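Local coordinates for protein condensin complex subunit 3 (Schizosaccharomyces pombe, PDB 5OQR) that serves as a HEAT-repeat regulatory subunit of condensin, the complex that converts interphase chromatin into compact, mitotic-like chromosomes, at residues 44-58 against 95-107. Sequence-based numbering, arbitrary orientation.
Sequences ILTVKKGNSNADRVL and TVRYRCCQIIARV
The guanidinium of Arg99 lies flat between the methyl of Ala54 over one face and CE2 of Tyr98, from its own helix, over the other. Carbonyl oxygens meet its rim: NE gives a nearly straight bond to Val47 O (3.1 Å, 164°), although it approaches from above that carbonyl plane, and NH2 gives a weak one to Lys48 O (2.9 Å). Within its helix, NH1 reaches a lone pair of Gln102 OE1 at 2.8 Å, which helps fix the turn of the plane. A bend at chi2 (-65°) brings this long side chain across to the loop 47-51, where a planar group with several N-H donors suits backbone carbonyls. A leucine here would probably leave the Val47 and Lys48 carbonyls without these donors and Gln102 OE1 without its mate, setting the loop free to shift. The end of 44-58 lies in the first HEAT repeat and 95-107 in the second, so the contact joins neighbouring repeats of the solenoid, their helices running roughly parallel at 30°. Apolar residues fill the interior: Leu45 CD2 meets Ile103 CD1 at 3.8 Å while its CD1 faces Cys100 SG. Leu58, its CG anti to the backbone N, sets CD2 3.7 Å from Ile103 CG1. That same methyl lies over a face of the Arg106 guanidinium. Asp55, near the surface, suits a place facing basic groups; its OD1 forms a salt bridge with Arg106 NH1 (3.3 Å). At the exposed end, the extended chain of Lys49 crosses Tyr98, CD 3.6 Å from its OH, the aliphatic part running against the Tyr98 ring and its hydroxyl.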
ATOM      1  N   ILE A  44     -41.983   2.643  16.406  1.00 86.97           N
ATOM      2  CA  ILE A  44     -40.763   2.628  15.608  1.00 86.93           C
ATOM      3  C   ILE A  44     -39.665   1.825  16.292  1.00 87.85           C
ATOM      4  O   ILE A  44     -38.737   1.360  15.619  1.00 91.76           O
ATOM      5  CB  ILE A  44     -40.317   4.070  15.313  1.00 88.35           C
ATOM      6  CG1 ILE A  44     -41.091   4.604  14.105  1.00 87.47           C
ATOM      7  CG2 ILE A  44     -38.811   4.158  15.051  1.00 88.15           C
ATOM      8  CD1 ILE A  44     -41.033   6.097  13.941  1.00 94.43           C
ATOM      9  N   LEU A  45     -39.746   1.638  17.611  1.00 83.76           N
ATOM     10  CA  LEU A  45     -38.763   0.823  18.310  1.00 81.63           C
ATOM     11  C   LEU A  45     -38.967  -0.666  18.063  1.00 86.88           C
ATOM     12  O   LEU A  45     -38.026  -1.445  18.244  1.00 94.64           O
ATOM     13  CB  LEU A  45     -38.818   1.102  19.813  1.00 75.47           C
ATOM     14  CG  LEU A  45     -38.777   2.568  20.250  1.00 77.25           C
ATOM     15  CD1 LEU A  45     -38.552   2.658  21.752  1.00 89.06           C
ATOM     16  CD2 LEU A  45     -37.708   3.351  19.503  1.00 88.60           C
ATOM     17  N   THR A  46     -40.169  -1.078  17.657  1.00 84.32           N
ATOM     18  CA  THR A  46     -40.439  -2.496  17.440  1.00 94.82           C
ATOM     19  C   THR A  46     -39.972  -2.967  16.070  1.00 95.46           C
ATOM     20  O   THR A  46     -39.573  -4.127  15.924  1.00101.62           O
ATOM     21  CB  THR A  46     -41.934  -2.791  17.605  1.00104.66           C
ATOM     22  OG1 THR A  46     -42.193  -4.166  17.292  1.00124.11           O
ATOM     23  CG2 THR A  46     -42.782  -1.904  16.705  1.00 98.97           C
ATOM     24  N   VAL A  47     -40.014  -2.096  15.062  1.00 92.31           N
ATOM     25  CA  VAL A  47     -39.592  -2.480  13.721  1.00 93.36           C
ATOM     26  C   VAL A  47     -38.089  -2.712  13.702  1.00 97.88           C
ATOM     27  O   VAL A  47     -37.308  -1.887  14.194  1.00 94.53           O
ATOM     28  CB  VAL A  47     -40.002  -1.411  12.693  1.00 92.32           C
ATOM     29  CG1 VAL A  47     -41.499  -1.448  12.461  1.00 97.63           C
ATOM     30  CG2 VAL A  47     -39.557  -0.019  13.134  1.00 94.08           C
ATOM     31  N   LYS A  48     -37.677  -3.840  13.129  1.00104.40           N
ATOM     32  CA  LYS A  48     -36.264  -4.153  12.993  1.00105.93           C
ATOM     33  C   LYS A  48     -35.645  -3.337  11.860  1.00107.55           C
ATOM     34  O   LYS A  48     -36.336  -2.834  10.969  1.00104.00           O
ATOM     35  CB  LYS A  48     -36.069  -5.650  12.733  1.00 96.26           C
ATOM     36  CG  LYS A  48     -36.586  -6.564  13.841  1.00105.95           C
ATOM     37  CD  LYS A  48     -35.749  -6.437  15.101  1.00113.26           C
ATOM     38  CE  LYS A  48     -36.321  -7.228  16.265  1.00120.77           C
ATOM     39  NZ  LYS A  48     -37.507  -6.550  16.863  1.00121.22           N
ATOM     40  N   LYS A  49     -34.321  -3.205  11.904  1.00109.40           N
ATOM     41  CA  LYS A  49     -33.617  -2.465  10.869  1.00106.41           C
ATOM     42  C   LYS A  49     -33.862  -3.098   9.502  1.00103.00           C
ATOM     43  O   LYS A  49     -34.204  -4.278   9.382  1.00108.20           O
ATOM     44  CB  LYS A  49     -32.115  -2.410  11.163  1.00106.37           C
ATOM     45  CG  LYS A  49     -31.293  -1.837  10.012  1.00103.68           C
ATOM     46  CD  LYS A  49     -29.899  -1.415  10.424  1.00100.51           C
ATOM     47  CE  LYS A  49     -29.115  -0.926   9.216  1.00 90.04           C
ATOM     48  NZ  LYS A  49     -27.973  -0.050   9.589  1.00 88.13           N
ATOM     49  N   GLY A  50     -33.684  -2.292   8.462  1.00105.46           N
ATOM     50  CA  GLY A  50     -33.938  -2.714   7.104  1.00114.93           C
ATOM     51  C   GLY A  50     -35.292  -2.321   6.568  1.00112.31           C
ATOM     52  O   GLY A  50     -35.638  -2.725   5.452  1.00120.29           O
ATOM     53  N   ASN A  51     -36.065  -1.544   7.321  1.00107.17           N
ATOM     54  CA  ASN A  51     -37.415  -1.160   6.935  1.00107.01           C
ATOM     55  C   ASN A  51     -37.367   0.241   6.339  1.00106.97           C
ATOM     56  O   ASN A  51     -37.056   1.210   7.038  1.00106.74           O
ATOM     57  CB  ASN A  51     -38.354  -1.213   8.137  1.00107.45           C
ATOM     58  CG  ASN A  51     -39.809  -1.218   7.735  1.00114.05           C
ATOM     59  OD1 ASN A  51     -40.191  -0.600   6.742  1.00120.58           O
ATOM     60  ND2 ASN A  51     -40.632  -1.925   8.499  1.00117.46           N
ATOM     61  N   SER A  52     -37.672   0.344   5.044  1.00107.23           N
ATOM     62  CA  SER A  52     -37.695   1.649   4.393  1.00114.38           C
ATOM     63  C   SER A  52     -38.675   2.590   5.083  1.00118.30           C
ATOM     64  O   SER A  52     -38.423   3.796   5.183  1.00115.03           O
ATOM     65  CB  SER A  52     -38.048   1.487   2.914  1.00112.97           C
ATOM     66  OG  SER A  52     -39.031   0.483   2.731  1.00109.50           O
ATOM     67  N   ASN A  53     -39.791   2.054   5.578  1.00122.06           N
ATOM     68  CA  ASN A  53     -40.808   2.860   6.245  1.00119.68           C
ATOM     69  C   ASN A  53     -40.241   3.616   7.437  1.00119.51           C
ATOM     70  O   ASN A  53     -40.167   4.849   7.418  1.00119.29           O
ATOM     71  CB  ASN A  53     -41.964   1.977   6.713  1.00123.16           C
ATOM     72  CG  ASN A  53     -42.789   1.450   5.567  1.00129.18           C
ATOM     73  OD1 ASN A  53     -42.497   1.718   4.401  1.00129.39           O
ATOM     74  ND2 ASN A  53     -43.830   0.695   5.889  1.00133.78           N
ATOM     75  N   ALA A  54     -39.855   2.878   8.480  1.00112.86           N
ATOM     76  CA  ALA A  54     -39.391   3.458   9.736  1.00108.12           C
ATOM     77  C   ALA A  54     -38.532   4.693   9.503  1.00114.71           C
ATOM     78  O   ALA A  54     -38.621   5.671  10.253  1.00114.17           O
ATOM     79  CB  ALA A  54     -38.609   2.417  10.536  1.00102.25           C
ATOM     80  N   ASP A  55     -37.697   4.658   8.464  1.00118.57           N
ATOM     81  CA  ASP A  55     -36.912   5.835   8.116  1.00113.95           C
ATOM     82  C   ASP A  55     -37.789   6.912   7.490  1.00112.29           C
ATOM     83  O   ASP A  55     -37.640   8.099   7.802  1.00111.36           O
ATOM     84  CB  ASP A  55     -35.773   5.441   7.177  1.00121.55           C
ATOM     85  CG  ASP A  55     -34.825   4.434   7.803  1.00112.84           C
ATOM     86  OD1 ASP A  55     -33.923   4.855   8.560  1.00109.95           O
ATOM     87  OD2 ASP A  55     -34.981   3.223   7.543  1.00105.37           O
ATOM     88  N   ARG A  56     -38.719   6.522   6.614  1.00116.57           N
ATOM     89  CA  ARG A  56     -39.653   7.494   6.052  1.00111.92           C
ATOM     90  C   ARG A  56     -40.438   8.187   7.156  1.00107.91           C
ATOM     91  O   ARG A  56     -40.474   9.422   7.230  1.00105.22           O
ATOM     92  CB  ARG A  56     -40.610   6.812   5.074  1.00115.59           C
ATOM     93  CG  ARG A  56     -39.955   6.259   3.826  1.00118.98           C
ATOM     94  CD  ARG A  56     -40.961   6.175   2.690  1.00118.76           C
ATOM     95  NE  ARG A  56     -40.542   5.240   1.651  1.00118.98           N
ATOM     96  CZ  ARG A  56     -40.673   3.919   1.735  1.00121.15           C
ATOM     97  NH1 ARG A  56     -41.206   3.364   2.816  1.00124.44           N
ATOM     98  NH2 ARG A  56     -40.263   3.149   0.737  1.00124.53           N
ATOM     99  N   VAL A  57     -41.084   7.403   8.022  1.00105.09           N
ATOM    100  CA  VAL A  57     -41.816   7.976   9.149  1.00103.00           C
ATOM    101  C   VAL A  57     -40.903   8.897   9.944  1.00 99.23           C
ATOM    102  O   VAL A  57     -41.263  10.035  10.270  1.00 97.94           O
ATOM    103  CB  VAL A  57     -42.394   6.857  10.035  1.00101.55           C
ATOM    104  CG1 VAL A  57     -43.116   7.446  11.240  1.00103.12           C
ATOM    105  CG2 VAL A  57     -43.340   5.976   9.230  1.00108.70           C
ATOM    106  N   LEU A  58     -39.703   8.415  10.267  1.00102.40           N
ATOM    107  CA  LEU A  58     -38.766   9.231  11.026  1.00102.29           C
ATOM    108  C   LEU A  58     -38.322  10.450  10.229  1.00100.72           C
ATOM    109  O   LEU A  58     -38.074  11.512  10.812  1.00102.62           O
ATOM    110  CB  LEU A  58     -37.564   8.382  11.442  1.00103.24           C
ATOM    111  CG  LEU A  58     -36.552   8.976  12.427  1.00 98.76           C
ATOM    112  CD1 LEU A  58     -37.209   9.871  13.471  1.00100.17           C
ATOM    113  CD2 LEU A  58     -35.782   7.849  13.101  1.00 89.18           C
ATOM    114  N   THR A  95     -32.490  -3.500  18.464  1.00110.92           N
ATOM    115  CA  THR A  95     -33.154  -2.513  17.624  1.00107.33           C
ATOM    116  C   THR A  95     -33.815  -1.416  18.448  1.00 99.60           C
ATOM    117  O   THR A  95     -33.843  -0.259  18.017  1.00102.87           O
ATOM    118  CB  THR A  95     -34.174  -3.203  16.726  1.00100.75           C
ATOM    119  OG1 THR A  95     -34.906  -4.168  17.492  1.00103.76           O
ATOM    120  CG2 THR A  95     -33.451  -3.889  15.572  1.00102.20           C
ATOM    121  N   VAL A  96     -34.346  -1.747  19.627  1.00103.51           N
ATOM    122  CA  VAL A  96     -34.818  -0.706  20.533  1.00104.41           C
ATOM    123  C   VAL A  96     -33.675   0.237  20.882  1.00 97.27           C
ATOM    124  O   VAL A  96     -33.862   1.455  20.985  1.00 86.91           O
ATOM    125  CB  VAL A  96     -35.446  -1.336  21.790  1.00111.08           C
ATOM    126  CG1 VAL A  96     -35.725  -0.277  22.857  1.00101.05           C
ATOM    127  CG2 VAL A  96     -36.732  -2.056  21.422  1.00117.09           C
ATOM    128  N   ARG A  97     -32.473  -0.310  21.071  1.00106.41           N
ATOM    129  CA  ARG A  97     -31.300   0.531  21.278  1.00106.89           C
ATOM    130  C   ARG A  97     -30.910   1.254  19.995  1.00100.64           C
ATOM    131  O   ARG A  97     -30.547   2.435  20.026  1.00 94.09           O
ATOM    132  CB  ARG A  97     -30.134  -0.314  21.784  1.00108.57           C
ATOM    133  CG  ARG A  97     -29.941  -0.288  23.290  1.00115.90           C
ATOM    134  CD  ARG A  97     -28.782  -1.181  23.693  1.00118.39           C
ATOM    135  NE  ARG A  97     -28.968  -2.545  23.207  1.00113.09           N
ATOM    136  CZ  ARG A  97     -28.004  -3.457  23.142  1.00112.07           C
ATOM    137  NH1 ARG A  97     -26.773  -3.155  23.528  1.00124.86           N
ATOM    138  NH2 ARG A  97     -28.274  -4.671  22.683  1.00112.12           N
ATOM    139  N   TYR A  98     -30.973   0.558  18.859  1.00 96.73           N
ATOM    140  CA  TYR A  98     -30.579   1.163  17.592  1.00 84.71           C
ATOM    141  C   TYR A  98     -31.568   2.239  17.163  1.00 84.53           C
ATOM    142  O   TYR A  98     -31.164   3.306  16.689  1.00 80.92           O
ATOM    143  CB  TYR A  98     -30.449   0.079  16.522  1.00 85.94           C
ATOM    144  CG  TYR A  98     -30.690   0.553  15.109  1.00 86.06           C
ATOM    145  CD1 TYR A  98     -29.717   1.261  14.419  1.00 82.65           C
ATOM    146  CD2 TYR A  98     -31.883   0.277  14.458  1.00 90.19           C
ATOM    147  CE1 TYR A  98     -29.931   1.691  13.124  1.00 85.81           C
ATOM    148  CE2 TYR A  98     -32.108   0.702  13.164  1.00 94.21           C
ATOM    149  CZ  TYR A  98     -31.127   1.409  12.502  1.00 93.14           C
ATOM    150  OH  TYR A  98     -31.345   1.834  11.212  1.00 92.69           O
ATOM    151  N   ARG A  99     -32.868   1.982  17.325  1.00 91.94           N
ATOM    152  CA  ARG A  99     -33.860   3.002  17.000  1.00 86.52           C
ATOM    153  C   ARG A  99     -33.740   4.200  17.933  1.00 82.03           C
ATOM    154  O   ARG A  99     -33.792   5.350  17.483  1.00 85.41           O
ATOM    155  CB  ARG A  99     -35.269   2.409  17.066  1.00 89.16           C
ATOM    156  CG  ARG A  99     -35.546   1.322  16.033  1.00 88.23           C
ATOM    157  CD  ARG A  99     -35.506   1.862  14.613  1.00 85.42           C
ATOM    158  NE  ARG A  99     -35.830   0.833  13.628  1.00 87.44           N
ATOM    159  CZ  ARG A  99     -35.679   0.978  12.315  1.00 88.87           C
ATOM    160  NH1 ARG A  99     -35.201   2.110  11.815  1.00 92.64           N
ATOM    161  NH2 ARG A  99     -36.001  -0.015  11.499  1.00 94.92           N
ATOM    162  N   CYS A 100     -33.575   3.953  19.233  1.00 85.18           N
ATOM    163  CA  CYS A 100     -33.412   5.054  20.178  1.00 88.01           C
ATOM    164  C   CYS A 100     -32.252   5.953  19.769  1.00 85.06           C
ATOM    165  O   CYS A 100     -32.403   7.178  19.677  1.00 80.15           O
ATOM    166  CB  CYS A 100     -33.199   4.507  21.589  1.00 97.14           C
ATOM    167  SG  CYS A 100     -34.718   4.019  22.438  1.00 76.76           S
ATOM    168  N   CYS A 101     -31.082   5.362  19.518  1.00 90.79           N
ATOM    169  CA  CYS A 101     -29.949   6.150  19.046  1.00 85.80           C
ATOM    170  C   CYS A 101     -30.253   6.788  17.698  1.00 79.63           C
ATOM    171  O   CYS A 101     -29.889   7.944  17.453  1.00 81.76           O
ATOM    172  CB  CYS A 101     -28.703   5.270  18.953  1.00 85.86           C
ATOM    173  SG  CYS A 101     -28.080   4.703  20.549  1.00 84.64           S
ATOM    174  N   GLN A 102     -30.918   6.048  16.810  1.00 80.45           N
ATOM    175  CA  GLN A 102     -31.293   6.599  15.512  1.00 80.17           C
ATOM    176  C   GLN A 102     -32.162   7.838  15.678  1.00 83.60           C
ATOM    177  O   GLN A 102     -31.908   8.879  15.061  1.00 82.47           O
ATOM    178  CB  GLN A 102     -32.021   5.536  14.689  1.00 78.40           C
ATOM    179  CG  GLN A 102     -32.408   5.980  13.288  1.00 76.19           C
ATOM    180  CD  GLN A 102     -33.231   4.939  12.560  1.00 79.15           C
ATOM    181  OE1 GLN A 102     -34.010   4.209  13.171  1.00 80.51           O
ATOM    182  NE2 GLN A 102     -33.062   4.861  11.246  1.00 91.36           N
ATOM    183  N   ILE A 103     -33.196   7.744  16.514  1.00 91.55           N
ATOM    184  CA  ILE A 103     -34.111   8.865  16.696  1.00 94.02           C
ATOM    185  C   ILE A 103     -33.393  10.034  17.359  1.00 81.21           C
ATOM    186  O   ILE A 103     -33.442  11.169  16.874  1.00 82.22           O
ATOM    187  CB  ILE A 103     -35.343   8.426  17.509  1.00 88.50           C
ATOM    188  CG1 ILE A 103     -36.091   7.307  16.779  1.00 87.87           C
ATOM    189  CG2 ILE A 103     -36.282   9.607  17.731  1.00 86.50           C
ATOM    190  CD1 ILE A 103     -37.112   6.592  17.637  1.00 93.80           C
ATOM    191  N   ILE A 104     -32.716   9.774  18.478  1.00 81.72           N
ATOM    192  CA  ILE A 104     -32.055  10.851  19.211  1.00 88.48           C
ATOM    193  C   ILE A 104     -31.083  11.593  18.307  1.00 86.98           C
ATOM    194  O   ILE A 104     -31.007  12.827  18.336  1.00 82.65           O
ATOM    195  CB  ILE A 104     -31.353  10.292  20.462  1.00 90.25           C
ATOM    196  CG1 ILE A 104     -32.399   9.809  21.470  1.00 94.71           C
ATOM    197  CG2 ILE A 104     -30.450  11.353  21.102  1.00 87.96           C
ATOM    198  CD1 ILE A 104     -31.819   9.067  22.641  1.00 97.96           C
ATOM    199  N   ALA A 105     -30.327  10.860  17.489  1.00 83.31           N
ATOM    200  CA  ALA A 105     -29.351  11.498  16.610  1.00 84.78           C
ATOM    201  C   ALA A 105     -30.019  12.517  15.699  1.00 84.92           C
ATOM    202  O   ALA A 105     -29.523  13.637  15.530  1.00 88.65           O
ATOM    203  CB  ALA A 105     -28.620  10.441  15.782  1.00 84.60           C
ATOM    204  N   ARG A 106     -31.150  12.148  15.101  1.00 86.43           N
ATOM    205  CA  ARG A 106     -31.794  13.024  14.131  1.00 82.66           C
ATOM    206  C   ARG A 106     -32.565  14.152  14.808  1.00 87.14           C
ATOM    207  O   ARG A 106     -32.560  15.287  14.320  1.00 96.04           O
ATOM    208  CB  ARG A 106     -32.731  12.215  13.236  1.00 83.14           C
ATOM    209  CG  ARG A 106     -32.055  11.088  12.475  1.00 86.97           C
ATOM    210  CD  ARG A 106     -32.935  10.604  11.335  1.00 92.13           C
ATOM    211  NE  ARG A 106     -32.401   9.415  10.678  1.00 93.57           N
ATOM    212  CZ  ARG A 106     -32.981   8.805   9.650  1.00 98.10           C
ATOM    213  NH1 ARG A 106     -32.425   7.728   9.114  1.00 97.32           N
ATOM    214  NH2 ARG A 106     -34.120   9.270   9.153  1.00105.20           N
ATOM    215  N   VAL A 107     -33.228  13.863  15.928  1.00 91.52           N
ATOM    216  CA  VAL A 107     -34.112  14.854  16.533  1.00102.06           C
ATOM    217  C   VAL A 107     -33.305  15.967  17.192  1.00 97.38           C
ATOM    218  O   VAL A 107     -33.617  17.152  17.030  1.00 94.07           O
ATOM    219  CB  VAL A 107     -35.071  14.177  17.530  1.00 94.98           C
ATOM    220  CG1 VAL A 107     -35.989  15.207  18.172  1.00101.84           C
ATOM    221  CG2 VAL A 107     -35.898  13.113  16.825  1.00 92.10           C
TER